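Long-range contacts in thioredoxin peroxidase 2 (Plasmodium falciparum, PDB 2C0D), which probably reduces hydrogen peroxide and organic hydroperoxides to water and alcohols with electrons from thioredoxin, as a mitochondrial 2-Cys peroxiredoxin: residues Ala31-Ala36 with Val48-Ser52; Lys57-Phe63 with Asn90-Ile96; Phe144-Leu149 with Asn164-Arg170. One frame throughout, in Å; residues are numbered along the deposited sequence.

The three contacts follow one another along the chain and all reach one mixed sheet. Contact 1, on the strand 35-39/45-49 hairpin, packs against contact 2, with centres 11 Å apart and Leu50 CD1 lying 3.9 Å from Cys59 SG. Contact 2 adjoins contact 3 because strands 58-63 and 144-152 are neighbours: centres are 15 Å apart, and Phe63 N lies 2.9 Å from Gly148 O, probably as a hydrogen bond. Contacts 1 and 3 do not touch; their nearest atoms are about 11 Å apart. Proximity to the predicted peroxidatic Cys72 rises from contact 2 (Leu62 side chain about 9 Å away) to contact 3 (Arg147 side chain about 4 Å away).

Contact 1 (Ala31-Ala36 with Val48-Ser52); sequences AYNFTA and VDLSS
Phe34, its CG lodged between its own N and carbonyl carbon (chi1 56°), and Leu50, its CG swung opposite its N (chi1 -161°), bring ring and branches together where a beta hairpin, strands 35-39 and 45-49, ends away from its turn. Leu50 CB lies over one face of the phenyl ring, toward the rim, while Leu50 CD1 stands 4.0 Å from Phe34 CE2. Val48 runs alongside the ring, with its CG1 4.0 Å from Phe34 CE1. The other leucine branch, CD2, reaches Ala31 CB at 4.0 Å. Ile132 of helix 131-135 also packs on Phe34, and Tyr136 on Leu50, so Phe34, Val48 and Leu50 are buried.

Ala36 and Val48 form an antiparallel hydrogen-bonded pair, and Thr35 faces Asp49 in a non-hydrogen-bonded one. One further backbone bond, Leu50 N to Phe34 O (3.3 Å), follows. Next to it the chain bends in an Asx turn: Asp49 OD1 accepts from both N and OG of Ser51, which approach the same face of the carboxylate. Asn33 sets its amide nearly parallel to that carboxylate, and its OD1 takes a weak, bent bond (127°) from Ser51 N at 2.9 Å.

Contact 2 (Lys57-Phe63 with Asn90-Ile96); sequences KYCCLLF and NVELLGI
Tyr58 to Phe63 pair in parallel with Val91 to Ile96, the strand axes 4.3 Å apart at closest and turned by 21°, while N and O of Tyr58, Cys60 and Leu62 bond alternately to Asn90, Glu92, Leu94 and Ile96. On the face carrying Phe63, Ile96 lies alongside the ring and puts CD1 over it in a CH-pi contact, 4.1 Å from CD1 to the Phe63 centroid; its CG2 meets Phe63 CE1 at 3.7 Å. Leu61 and Leu94 run side by side there, with CD2 and CD1 3.9 Å apart. On the other face, under helices 73-81 and 172-188, SG of Cys60, anti to the backbone N (chi1 174°), touches Leu93 CD1 at 3.7 Å.

At the beginning of the strands a bend at chi3 (77°) turns Lys57 onto Glu92: NZ meets OE1 at 2.8 Å in a salt bridge. A water joins the same NZ to Val91 O. Asn90, with positive phi, is the C-prime residue of a Schellman motif ending helix 83-88, and its ND2 bonds to Gln56 O. Helices 73-81 and 83-88 connect the two strands, a beta-alpha-beta crossover of the thioredoxin-like peroxiredoxin fold, with predicted active-site Cys72 just before the first helix.

Contact 3 (Phe144-Leu149 with Asn164-Arg170); sequences FALRGL and NDLPIGR
Arg147 and Leu166 meet in a side-on grip: NE and NH2 of the arginine both donate to the single backbone oxygen Leu166 O, each at 2.9 Å. That oxygen lies in the guanidinium plane, but NH2 approaches nearly along the carbonyl axis while NE comes from above the carbonyl plane. A bend at chi3 (-48°) turns the end of the arginine toward the type I turn Asp165-Ile168. NH2 also donates to Phe70 O.

The Leu166 side chain reaches toward the start of segment 144-149. Its CD2 sits at the edge of the Phe144 ring, in the ring plane and 3.8 Å from CE1, and also touches CD2 of Leu146 at 3.9 Å, the two leucines crossing at about a right angle.

Arg170, bent at chi2 and chi3, presents one face of its guanidinium to Arg147 CG. The two guanidinium planes are 73° apart, and Glu75 makes salt bridges to NH1 of both arginines. The exact placement of the Arg170 guanidinium is doubtful, because NH2 is modelled too close to Gly148 O.

The backbone of Arg147 is held as well: Asn164 N donates to Arg147 O at 2.9 Å, and separate waters connect Arg147 N to Asn164 O and Arg147 O to Arg170 NE. Asn164 ND2 in turn bonds almost straight (177°) to Ile168 O. At the start of the turn, Asp165 forms a salt bridge with Arg159 of the second subunit.

Arg147 packs on Cys72 and Pro65, consistent with the arginine of the peroxiredoxin active site. The carboxylate of Glu75, shared by the two arginines, ties them together, while Leu166 O and Phe70 O fix how the Arg147 guanidinium is turned beside the predicted catalytic cysteine.

Contact 1 (Ala31-Ala36 with Val48-Ser52)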
ATOM      1  N   ALA B  31      11.114  -9.674   7.086  1.00 14.10           N
ATOM      2  CA  ALA B  31       9.737 -10.127   7.230  1.00 12.46           C
ATOM      3  C   ALA B  31       9.609 -11.126   8.398  1.00 11.25           C
ATOM      4  O   ALA B  31      10.501 -11.926   8.642  1.00 11.08           O
ATOM      5  CB  ALA B  31       9.293 -10.777   5.936  1.00 12.27           C
ATOM      6  N   TYR B  32       8.484 -11.061   9.088  1.00  9.76           N
ATOM      7  CA  TYR B  32       8.167 -12.025  10.125  1.00 10.30           C
ATOM      8  C   TYR B  32       8.087 -13.419   9.532  1.00  9.67           C
ATOM      9  O   TYR B  32       7.261 -13.695   8.643  1.00  9.20           O
ATOM     10  CB  TYR B  32       6.836 -11.637  10.788  1.00 10.61           C
ATOM     11  CG  TYR B  32       6.332 -12.674  11.793  1.00  8.12           C
ATOM     12  CD1 TYR B  32       7.008 -12.890  13.013  1.00 12.26           C
ATOM     13  CD2 TYR B  32       5.181 -13.412  11.538  1.00  9.07           C
ATOM     14  CE1 TYR B  32       6.546 -13.830  13.950  1.00 12.29           C
ATOM     15  CE2 TYR B  32       4.700 -14.363  12.499  1.00  8.85           C
ATOM     16  CZ  TYR B  32       5.404 -14.559  13.684  1.00 13.31           C
ATOM     17  OH  TYR B  32       4.960 -15.480  14.644  1.00 11.81           O
ATOM     18  N   ASN B  33       8.945 -14.306  10.046  1.00 11.37           N
ATOM     19  CA  ASN B  33       9.077 -15.650   9.531  1.00 13.37           C
ATOM     20  C   ASN B  33       8.117 -16.595  10.248  1.00 15.23           C
ATOM     21  O   ASN B  33       8.457 -17.183  11.254  1.00 15.73           O
ATOM     22  CB  ASN B  33      10.529 -16.118   9.759  1.00 13.99           C
ATOM     23  CG  ASN B  33      10.823 -17.479   9.177  1.00 17.71           C
ATOM     24  OD1 ASN B  33      10.071 -18.025   8.342  1.00 20.70           O
ATOM     25  ND2 ASN B  33      11.966 -18.058   9.619  1.00 19.44           N
ATOM     26  N   PHE B  34       6.936 -16.783   9.696  1.00 15.29           N
ATOM     27  CA  PHE B  34       5.941 -17.615  10.369  1.00 16.02           C
ATOM     28  C   PHE B  34       6.081 -19.074  10.013  1.00 16.22           C
ATOM     29  O   PHE B  34       6.712 -19.429   9.017  1.00 16.61           O
ATOM     30  CB  PHE B  34       4.543 -17.134  10.020  1.00 16.08           C
ATOM     31  CG  PHE B  34       4.258 -17.081   8.546  1.00 16.39           C
ATOM     32  CD1 PHE B  34       3.764 -18.203   7.875  1.00 16.92           C
ATOM     33  CD2 PHE B  34       4.440 -15.899   7.835  1.00 14.89           C
ATOM     34  CE1 PHE B  34       3.477 -18.135   6.520  1.00 17.33           C
ATOM     35  CE2 PHE B  34       4.152 -15.824   6.495  1.00 17.54           C
ATOM     36  CZ  PHE B  34       3.662 -16.947   5.832  1.00 17.19           C
ATOM     37  N   THR B  35       5.478 -19.920  10.852  1.00 17.43           N
ATOM     38  CA  THR B  35       5.252 -21.323  10.526  1.00 18.37           C
ATOM     39  C   THR B  35       3.767 -21.592  10.825  1.00 17.15           C
ATOM     40  O   THR B  35       3.241 -21.240  11.911  1.00 17.75           O
ATOM     41  CB  THR B  35       6.169 -22.313  11.299  1.00 20.19           C
ATOM     42  OG1 THR B  35       7.552 -22.045  11.001  1.00 25.81           O
ATOM     43  CG2 THR B  35       5.888 -23.743  10.862  1.00 20.40           C
ATOM     44  N   ALA B  36       3.068 -22.152   9.845  1.00 13.68           N
ATOM     45  CA  ALA B  36       1.624 -22.349  10.004  1.00 12.30           C
ATOM     46  C   ALA B  36       1.237 -23.489   9.088  1.00 11.97           C
ATOM     47  O   ALA B  36       1.966 -23.805   8.152  1.00 12.22           O
ATOM     48  CB  ALA B  36       0.836 -21.076   9.611  1.00 12.41           C
ATOM     49  N   VAL B  48       3.829 -24.487   6.187  1.00 14.54           N
ATOM     50  CA  VAL B  48       4.295 -23.366   5.381  1.00 16.02           C
ATOM     51  C   VAL B  48       5.224 -22.543   6.236  1.00 16.86           C
ATOM     52  O   VAL B  48       4.837 -22.044   7.281  1.00 18.03           O
ATOM     53  CB  VAL B  48       3.116 -22.449   4.926  1.00 15.13           C
ATOM     54  CG1 VAL B  48       3.639 -21.275   4.091  1.00 14.36           C
ATOM     55  CG2 VAL B  48       2.093 -23.291   4.138  1.00 15.30           C
ATOM     56  N   ASP B  49       6.451 -22.409   5.758  1.00 18.41           N
ATOM     57  CA  ASP B  49       7.529 -21.761   6.481  1.00 19.38           C
ATOM     58  C   ASP B  49       8.055 -20.677   5.557  1.00 18.50           C
ATOM     59  O   ASP B  49       8.583 -21.000   4.497  1.00 17.17           O
ATOM     60  CB  ASP B  49       8.625 -22.817   6.712  1.00 20.91           C
ATOM     61  CG  ASP B  49       9.859 -22.267   7.393  1.00 25.21           C
ATOM     62  OD1 ASP B  49       9.836 -21.087   7.829  1.00 31.35           O
ATOM     63  OD2 ASP B  49      10.867 -23.035   7.482  1.00 32.01           O
ATOM     64  N   LEU B  50       7.929 -19.410   5.952  1.00 18.42           N
ATOM     65  CA  LEU B  50       8.310 -18.314   5.050  1.00 19.42           C
ATOM     66  C   LEU B  50       9.779 -18.437   4.680  1.00 19.63           C
ATOM     67  O   LEU B  50      10.170 -18.181   3.534  1.00 19.81           O
ATOM     68  CB  LEU B  50       8.029 -16.941   5.657  1.00 19.84           C
ATOM     69  CG  LEU B  50       7.969 -15.789   4.650  1.00 20.46           C
ATOM     70  CD1 LEU B  50       6.856 -16.098   3.608  1.00 20.36           C
ATOM     71  CD2 LEU B  50       7.703 -14.457   5.366  1.00 19.22           C
ATOM     72  N   SER B  51      10.595 -18.868   5.641  1.00 19.95           N
ATOM     73  CA  SER B  51      12.034 -18.890   5.415  1.00 21.04           C
ATOM     74  C   SER B  51      12.441 -19.892   4.357  1.00 21.00           C
ATOM     75  O   SER B  51      13.525 -19.767   3.786  1.00 20.80           O
ATOM     76  CB  SER B  51      12.835 -19.103   6.705  1.00 21.91           C
ATOM     77  OG  SER B  51      12.605 -20.386   7.226  1.00 24.01           O
ATOM     78  N   SER B  52      11.554 -20.831   4.029  1.00 20.37           N
ATOM     79  CA  SER B  52      11.853 -21.789   2.964  1.00 20.97           C
ATOM     80  C   SER B  52      12.010 -21.165   1.576  1.00 21.16           C
ATOM     81  O   SER B  52      12.623 -21.769   0.695  1.00 21.55           O
ATOM     82  CB  SER B  52      10.843 -22.938   2.907  1.00 21.01           C
ATOM     83  OG  SER B  52       9.586 -22.524   2.405  1.00 24.42           O
TER

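Contact 2 (Lys57-Phe63 with Asn90-Ile96)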
ATOM      1  N   LYS B  57      12.564 -17.696  -4.070  1.00 16.17           N
ATOM      2  CA  LYS B  57      11.365 -17.108  -4.659  1.00 14.18           C
ATOM      3  C   LYS B  57      10.985 -15.828  -3.903  1.00 12.42           C
ATOM      4  O   LYS B  57      11.271 -15.705  -2.699  1.00 11.50           O
ATOM      5  CB  LYS B  57      10.167 -18.059  -4.492  1.00 15.11           C
ATOM      6  CG  LYS B  57      10.361 -19.471  -5.047  1.00 19.38           C
ATOM      7  CD  LYS B  57       9.072 -20.219  -4.954  1.00 20.94           C
ATOM      8  CE  LYS B  57       8.166 -19.760  -6.048  1.00 24.13           C
ATOM      9  NZ  LYS B  57       7.223 -20.859  -6.294  1.00 28.41           N
ATOM     10  N   TYR B  58      10.354 -14.901  -4.617  1.00  9.25           N
ATOM     11  CA  TYR B  58       9.620 -13.789  -3.992  1.00  9.73           C
ATOM     12  C   TYR B  58       8.349 -14.374  -3.399  1.00  9.42           C
ATOM     13  O   TYR B  58       7.916 -15.457  -3.827  1.00  9.47           O
ATOM     14  CB  TYR B  58       9.204 -12.761  -5.042  1.00 10.30           C
ATOM     15  CG  TYR B  58      10.367 -12.017  -5.649  1.00 12.11           C
ATOM     16  CD1 TYR B  58      10.785 -10.799  -5.119  1.00 12.06           C
ATOM     17  CD2 TYR B  58      11.027 -12.522  -6.766  1.00 14.50           C
ATOM     18  CE1 TYR B  58      11.868 -10.109  -5.681  1.00 16.18           C
ATOM     19  CE2 TYR B  58      12.117 -11.836  -7.348  1.00 14.69           C
ATOM     20  CZ  TYR B  58      12.521 -10.642  -6.788  1.00 15.15           C
ATOM     21  OH  TYR B  58      13.575  -9.962  -7.353  1.00 16.62           O
ATOM     22  N   CYS B  59       7.773 -13.696  -2.402  1.00  9.08           N
ATOM     23  CA  CYS B  59       6.450 -14.087  -1.890  1.00 10.47           C
ATOM     24  C   CYS B  59       5.495 -12.920  -1.974  1.00  9.75           C
ATOM     25  O   CYS B  59       5.909 -11.764  -1.780  1.00 10.48           O
ATOM     26  CB  CYS B  59       6.539 -14.492  -0.427  1.00 11.55           C
ATOM     27  SG  CYS B  59       7.477 -16.013  -0.209  1.00 20.53           S
ATOM     28  N   CYS B  60       4.230 -13.208  -2.243  1.00  8.80           N
ATOM     29  CA  CYS B  60       3.181 -12.188  -2.154  1.00  7.98           C
ATOM     30  C   CYS B  60       2.219 -12.712  -1.075  1.00  7.45           C
ATOM     31  O   CYS B  60       1.636 -13.776  -1.249  1.00  7.85           O
ATOM     32  CB  CYS B  60       2.476 -12.013  -3.505  1.00  8.68           C
ATOM     33  SG  CYS B  60       1.076 -10.921  -3.417  1.00 13.34           S
ATOM     34  N   LEU B  61       2.141 -12.017   0.056  1.00  6.12           N
ATOM     35  CA  LEU B  61       1.225 -12.421   1.124  1.00  5.96           C
ATOM     36  C   LEU B  61      -0.083 -11.667   0.936  1.00  6.77           C
ATOM     37  O   LEU B  61      -0.090 -10.417   0.961  1.00  7.78           O
ATOM     38  CB  LEU B  61       1.781 -12.078   2.502  1.00  8.15           C
ATOM     39  CG  LEU B  61       3.196 -12.565   2.785  1.00  7.20           C
ATOM     40  CD1 LEU B  61       3.605 -12.275   4.238  1.00  9.82           C
ATOM     41  CD2 LEU B  61       3.363 -14.078   2.422  1.00  9.10           C
ATOM     42  N   LEU B  62      -1.187 -12.385   0.799  1.00  5.36           N
ATOM     43  CA  LEU B  62      -2.471 -11.770   0.559  1.00  6.05           C
ATOM     44  C   LEU B  62      -3.372 -12.086   1.756  1.00  7.27           C
ATOM     45  O   LEU B  62      -3.884 -13.215   1.862  1.00  7.14           O
ATOM     46  CB  LEU B  62      -3.064 -12.353  -0.742  1.00  7.75           C
ATOM     47  CG  LEU B  62      -4.402 -11.829  -1.262  1.00  9.11           C
ATOM     48  CD1 LEU B  62      -4.270 -10.432  -1.854  1.00  9.56           C
ATOM     49  CD2 LEU B  62      -4.944 -12.799  -2.324  1.00 11.34           C
ATOM     50  N   PHE B  63      -3.562 -11.116   2.650  1.00  4.56           N
ATOM     51  CA  PHE B  63      -4.414 -11.329   3.839  1.00  4.40           C
ATOM     52  C   PHE B  63      -5.862 -10.946   3.529  1.00  5.20           C
ATOM     53  O   PHE B  63      -6.138 -10.007   2.746  1.00  5.79           O
ATOM     54  CB  PHE B  63      -3.957 -10.415   4.979  1.00  6.26           C
ATOM     55  CG  PHE B  63      -2.637 -10.811   5.592  1.00  4.95           C
ATOM     56  CD1 PHE B  63      -2.608 -11.617   6.746  1.00  5.28           C
ATOM     57  CD2 PHE B  63      -1.445 -10.344   5.051  1.00  5.32           C
ATOM     58  CE1 PHE B  63      -1.397 -11.957   7.340  1.00  6.43           C
ATOM     59  CE2 PHE B  63      -0.220 -10.664   5.646  1.00  6.95           C
ATOM     60  CZ  PHE B  63      -0.194 -11.457   6.803  1.00  7.52           C
ATOM     61  N   ASN B  90       8.401 -15.817 -10.694  1.00 10.29           N
ATOM     62  CA  ASN B  90       9.037 -16.499  -9.587  1.00 10.01           C
ATOM     63  C   ASN B  90       8.497 -15.975  -8.236  1.00 10.26           C
ATOM     64  O   ASN B  90       9.268 -15.738  -7.316  1.00  9.60           O
ATOM     65  CB  ASN B  90      10.559 -16.326  -9.634  1.00 10.78           C
ATOM     66  CG  ASN B  90      11.281 -17.357  -8.795  1.00 16.33           C
ATOM     67  OD1 ASN B  90      10.726 -18.430  -8.502  1.00 20.68           O
ATOM     68  ND2 ASN B  90      12.513 -17.040  -8.388  1.00 17.21           N
ATOM     69  N   VAL B  91       7.179 -15.802  -8.157  1.00  9.75           N
ATOM     70  CA  VAL B  91       6.522 -15.330  -6.931  1.00  9.42           C
ATOM     71  C   VAL B  91       5.613 -16.431  -6.381  1.00 10.26           C
ATOM     72  O   VAL B  91       4.732 -16.931  -7.103  1.00 11.24           O
ATOM     73  CB  VAL B  91       5.644 -14.061  -7.187  1.00 10.52           C
ATOM     74  CG1 VAL B  91       4.958 -13.604  -5.847  1.00 11.32           C
ATOM     75  CG2 VAL B  91       6.488 -12.948  -7.778  1.00  9.98           C
ATOM     76  N   GLU B  92       5.824 -16.793  -5.115  1.00  9.52           N
ATOM     77  CA  GLU B  92       4.884 -17.670  -4.404  1.00 10.26           C
ATOM     78  C   GLU B  92       3.723 -16.828  -3.839  1.00  9.84           C
ATOM     79  O   GLU B  92       3.964 -15.944  -2.987  1.00 11.05           O
ATOM     80  CB  GLU B  92       5.620 -18.381  -3.257  1.00 10.49           C
ATOM     81  CG  GLU B  92       4.731 -19.448  -2.540  1.00 14.62           C
ATOM     82  CD  GLU B  92       4.679 -20.821  -3.219  1.00 20.07           C
ATOM     83  OE1 GLU B  92       5.506 -21.090  -4.135  1.00 20.98           O
ATOM     84  OE2 GLU B  92       3.811 -21.666  -2.808  1.00 21.93           O
ATOM     85  N   LEU B  93       2.496 -17.085  -4.301  1.00  8.34           N
ATOM     86  CA  LEU B  93       1.310 -16.389  -3.751  1.00  7.83           C
ATOM     87  C   LEU B  93       0.779 -17.169  -2.546  1.00  7.75           C
ATOM     88  O   LEU B  93       0.475 -18.384  -2.655  1.00  8.27           O
ATOM     89  CB  LEU B  93       0.219 -16.276  -4.817  1.00  8.47           C
ATOM     90  CG  LEU B  93      -1.065 -15.554  -4.380  1.00  7.42           C
ATOM     91  CD1 LEU B  93      -0.768 -14.085  -3.948  1.00 11.23           C
ATOM     92  CD2 LEU B  93      -2.106 -15.607  -5.544  1.00  9.83           C
ATOM     93  N   LEU B  94       0.651 -16.497  -1.402  1.00  6.27           N
ATOM     94  CA  LEU B  94       0.079 -17.152  -0.203  1.00  6.75           C
ATOM     95  C   LEU B  94      -1.136 -16.363   0.309  1.00  7.54           C
ATOM     96  O   LEU B  94      -1.006 -15.170   0.682  1.00  8.50           O
ATOM     97  CB  LEU B  94       1.118 -17.237   0.910  1.00  8.08           C
ATOM     98  CG  LEU B  94       2.402 -18.008   0.540  1.00  8.76           C
ATOM     99  CD1 LEU B  94       3.416 -17.894   1.655  1.00 11.63           C
ATOM    100  CD2 LEU B  94       2.117 -19.467   0.195  1.00  7.37           C
ATOM    101  N   GLY B  95      -2.306 -17.013   0.314  1.00  6.31           N
ATOM    102  CA  GLY B  95      -3.485 -16.368   0.901  1.00  7.05           C
ATOM    103  C   GLY B  95      -3.422 -16.647   2.387  1.00  8.08           C
ATOM    104  O   GLY B  95      -3.045 -17.769   2.820  1.00 10.75           O
ATOM    105  N   ILE B  96      -3.708 -15.642   3.206  1.00  7.08           N
ATOM    106  CA  ILE B  96      -3.643 -15.856   4.658  1.00  5.87           C
ATOM    107  C   ILE B  96      -4.917 -15.322   5.347  1.00  6.64           C
ATOM    108  O   ILE B  96      -5.296 -14.179   5.115  1.00  5.64           O
ATOM    109  CB  ILE B  96      -2.434 -15.145   5.289  1.00  6.31           C
ATOM    110  CG1 ILE B  96      -1.123 -15.574   4.607  1.00  6.64           C
ATOM    111  CG2 ILE B  96      -2.393 -15.443   6.801  1.00  6.92           C
ATOM    112  CD1 ILE B  96       0.090 -14.728   4.965  1.00  9.23           C
TER
HETATM  113  O   HOH W   1       5.652 -19.433  -8.382  1.00 32.98           O

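Contact 3 (Phe144-Leu149 with Asn164-Arg170)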
ATOM      1  N   PHE B 144      -9.824 -10.708  13.116  1.00  8.02           N
ATOM      2  CA  PHE B 144      -9.613 -11.161  11.748  1.00  6.72           C
ATOM      3  C   PHE B 144      -8.629 -10.273  11.029  1.00  6.94           C
ATOM      4  O   PHE B 144      -8.318  -9.199  11.500  1.00  6.81           O
ATOM      5  CB  PHE B 144     -10.925 -11.233  10.962  1.00  7.85           C
ATOM      6  CG  PHE B 144     -11.661  -9.928  10.840  1.00  9.41           C
ATOM      7  CD1 PHE B 144     -11.311  -9.018   9.845  1.00  9.00           C
ATOM      8  CD2 PHE B 144     -12.722  -9.610  11.699  1.00 12.28           C
ATOM      9  CE1 PHE B 144     -12.015  -7.811   9.690  1.00 11.93           C
ATOM     10  CE2 PHE B 144     -13.438  -8.412  11.554  1.00 12.72           C
ATOM     11  CZ  PHE B 144     -13.070  -7.500  10.557  1.00 11.74           C
ATOM     12  N   ALA B 145      -8.150 -10.745   9.906  1.00  6.61           N
ATOM     13  CA  ALA B 145      -7.183  -9.990   9.120  1.00  6.25           C
ATOM     14  C   ALA B 145      -7.830  -8.955   8.199  1.00  5.29           C
ATOM     15  O   ALA B 145      -8.833  -9.216   7.487  1.00  6.17           O
ATOM     16  CB  ALA B 145      -6.297 -10.939   8.306  1.00  6.74           C
ATOM     17  N   LEU B 146      -7.202  -7.791   8.146  1.00  6.61           N
ATOM     18  CA  LEU B 146      -7.601  -6.728   7.221  1.00  7.14           C
ATOM     19  C   LEU B 146      -7.087  -7.072   5.831  1.00  8.06           C
ATOM     20  O   LEU B 146      -6.333  -8.051   5.644  1.00  8.70           O
ATOM     21  CB  LEU B 146      -6.996  -5.380   7.681  1.00  7.66           C
ATOM     22  CG  LEU B 146      -7.536  -4.916   9.063  1.00 10.30           C
ATOM     23  CD1 LEU B 146      -6.766  -3.702   9.526  1.00 14.49           C
ATOM     24  CD2 LEU B 146      -9.000  -4.547   8.901  1.00 13.56           C
ATOM     25  N   ARG B 147      -7.481  -6.256   4.849  1.00  8.03           N
ATOM     26  CA  ARG B 147      -7.180  -6.529   3.447  1.00  8.93           C
ATOM     27  C   ARG B 147      -5.764  -6.057   3.145  1.00  9.42           C
ATOM     28  O   ARG B 147      -5.558  -5.004   2.491  1.00 10.12           O
ATOM     29  CB  ARG B 147      -8.236  -5.814   2.573  1.00 10.16           C
ATOM     30  CG  ARG B 147      -8.423  -6.579   1.282  1.00 16.45           C
ATOM     31  CD  ARG B 147      -9.748  -6.524   0.547  1.00 19.72           C
ATOM     32  NE  ARG B 147     -10.985  -6.735   1.277  1.00 15.27           N
ATOM     33  CZ  ARG B 147     -11.617  -7.908   1.434  1.00 17.74           C
ATOM     34  NH1 ARG B 147     -11.097  -9.058   1.023  1.00 14.51           N
ATOM     35  NH2 ARG B 147     -12.751  -7.928   2.099  1.00 15.32           N
ATOM     36  N   GLY B 148      -4.788  -6.801   3.658  1.00  9.22           N
ATOM     37  CA  GLY B 148      -3.381  -6.398   3.553  1.00  8.55           C
ATOM     38  C   GLY B 148      -2.685  -7.186   2.468  1.00  8.26           C
ATOM     39  O   GLY B 148      -3.063  -8.333   2.165  1.00  7.68           O
ATOM     40  N   LEU B 149      -1.641  -6.599   1.881  1.00  6.04           N
ATOM     41  CA  LEU B 149      -0.850  -7.313   0.897  1.00  6.60           C
ATOM     42  C   LEU B 149       0.601  -6.918   1.065  1.00  5.90           C
ATOM     43  O   LEU B 149       0.908  -5.735   1.244  1.00  6.80           O
ATOM     44  CB  LEU B 149      -1.302  -6.951  -0.520  1.00  8.72           C
ATOM     45  CG  LEU B 149      -0.535  -7.673  -1.638  1.00 11.99           C
ATOM     46  CD1 LEU B 149      -1.460  -8.009  -2.826  1.00 13.63           C
ATOM     47  CD2 LEU B 149       0.616  -6.766  -2.067  1.00 11.96           C
ATOM     48  N   ASN B 164      -5.721  -2.187   1.984  1.00 10.00           N
ATOM     49  CA  ASN B 164      -6.903  -1.627   1.304  1.00 11.08           C
ATOM     50  C   ASN B 164      -8.027  -1.414   2.298  1.00 12.03           C
ATOM     51  O   ASN B 164      -8.088  -2.075   3.327  1.00 12.03           O
ATOM     52  CB  ASN B 164      -7.400  -2.620   0.259  1.00 12.78           C
ATOM     53  CG  ASN B 164      -7.147  -2.178  -1.152  1.00 17.36           C
ATOM     54  OD1 ASN B 164      -6.166  -1.505  -1.444  1.00 21.01           O
ATOM     55  ND2 ASN B 164      -8.032  -2.592  -2.065  1.00 16.84           N
ATOM     56  N   ASP B 165      -8.942  -0.502   1.973  1.00 13.08           N
ATOM     57  CA  ASP B 165     -10.193  -0.376   2.689  1.00 14.01           C
ATOM     58  C   ASP B 165     -10.860  -1.776   2.743  1.00 14.92           C
ATOM     59  O   ASP B 165     -10.888  -2.475   1.748  1.00 13.26           O
ATOM     60  CB  ASP B 165     -11.055   0.595   1.879  1.00 14.73           C
ATOM     61  CG  ASP B 165     -12.177   1.209   2.666  1.00 19.10           C
ATOM     62  OD1 ASP B 165     -12.091   1.309   3.914  1.00 22.22           O
ATOM     63  OD2 ASP B 165     -13.152   1.619   1.987  1.00 24.52           O
ATOM     64  N   LEU B 166     -11.401  -2.167   3.899  1.00 15.09           N
ATOM     65  CA  LEU B 166     -11.980  -3.491   4.031  1.00 16.54           C
ATOM     66  C   LEU B 166     -13.003  -3.910   2.957  1.00 16.36           C
ATOM     67  O   LEU B 166     -12.978  -5.057   2.520  1.00 17.56           O
ATOM     68  CB  LEU B 166     -12.568  -3.655   5.435  1.00 17.72           C
ATOM     69  CG  LEU B 166     -12.546  -4.989   6.162  1.00 19.62           C
ATOM     70  CD1 LEU B 166     -11.349  -5.887   5.821  1.00 18.86           C
ATOM     71  CD2 LEU B 166     -12.654  -4.698   7.671  1.00 21.63           C
ATOM     72  N   PRO B 167     -13.921  -3.012   2.544  1.00 16.63           N
ATOM     73  CA  PRO B 167     -14.851  -3.376   1.450  1.00 17.49           C
ATOM     74  C   PRO B 167     -14.294  -3.474   0.026  1.00 18.07           C
ATOM     75  O   PRO B 167     -15.020  -3.888  -0.885  1.00 20.15           O
ATOM     76  CB  PRO B 167     -15.915  -2.264   1.492  1.00 17.74           C
ATOM     77  CG  PRO B 167     -15.606  -1.421   2.640  1.00 18.18           C
ATOM     78  CD  PRO B 167     -14.231  -1.695   3.126  1.00 16.88           C
ATOM     79  N   ILE B 168     -13.016  -3.153  -0.180  1.00 16.77           N
ATOM     80  CA  ILE B 168     -12.513  -3.033  -1.550  1.00 15.88           C
ATOM     81  C   ILE B 168     -11.515  -4.128  -1.894  1.00 15.70           C
ATOM     82  O   ILE B 168     -10.443  -4.191  -1.285  1.00 16.26           O
ATOM     83  CB  ILE B 168     -11.847  -1.637  -1.753  1.00 15.93           C
ATOM     84  CG1 ILE B 168     -12.816  -0.528  -1.323  1.00 17.71           C
ATOM     85  CG2 ILE B 168     -11.348  -1.463  -3.211  1.00 16.31           C
ATOM     86  CD1 ILE B 168     -12.304   0.902  -1.476  1.00 16.48           C
ATOM     87  N   GLY B 169     -11.853  -4.960  -2.894  1.00 15.15           N
ATOM     88  CA  GLY B 169     -10.976  -6.029  -3.377  1.00 14.71           C
ATOM     89  C   GLY B 169      -9.704  -5.526  -4.072  1.00 15.05           C
ATOM     90  O   GLY B 169      -9.638  -4.367  -4.520  1.00 15.08           O
ATOM     91  N   ARG B 170      -8.692  -6.375  -4.142  1.00 14.32           N
ATOM     92  CA  ARG B 170      -7.396  -5.974  -4.707  1.00 14.75           C
ATOM     93  C   ARG B 170      -7.415  -6.169  -6.224  1.00 15.25           C
ATOM     94  O   ARG B 170      -8.129  -7.055  -6.720  1.00 16.00           O
ATOM     95  CB  ARG B 170      -6.240  -6.728  -4.012  1.00 14.26           C
ATOM     96  CG  ARG B 170      -5.983  -6.229  -2.552  1.00 16.39           C
ATOM     97  CD  ARG B 170      -6.776  -7.102  -1.508  1.00 15.56           C
ATOM     98  NE  ARG B 170      -5.822  -7.456  -0.490  1.00 26.50           N
ATOM     99  CZ  ARG B 170      -5.910  -8.497   0.282  1.00 24.17           C
ATOM    100  NH1 ARG B 170      -6.956  -9.328   0.213  1.00 15.42           N
ATOM    101  NH2 ARG B 170      -4.933  -8.680   1.139  1.00 32.34           N
TER
HETATM  102  O   HOH W   2      -4.079  -4.897  -0.082  1.00 14.06           O
HETATM  103  O   HOH W   3      -8.618  -3.589   5.397  1.00 14.66           O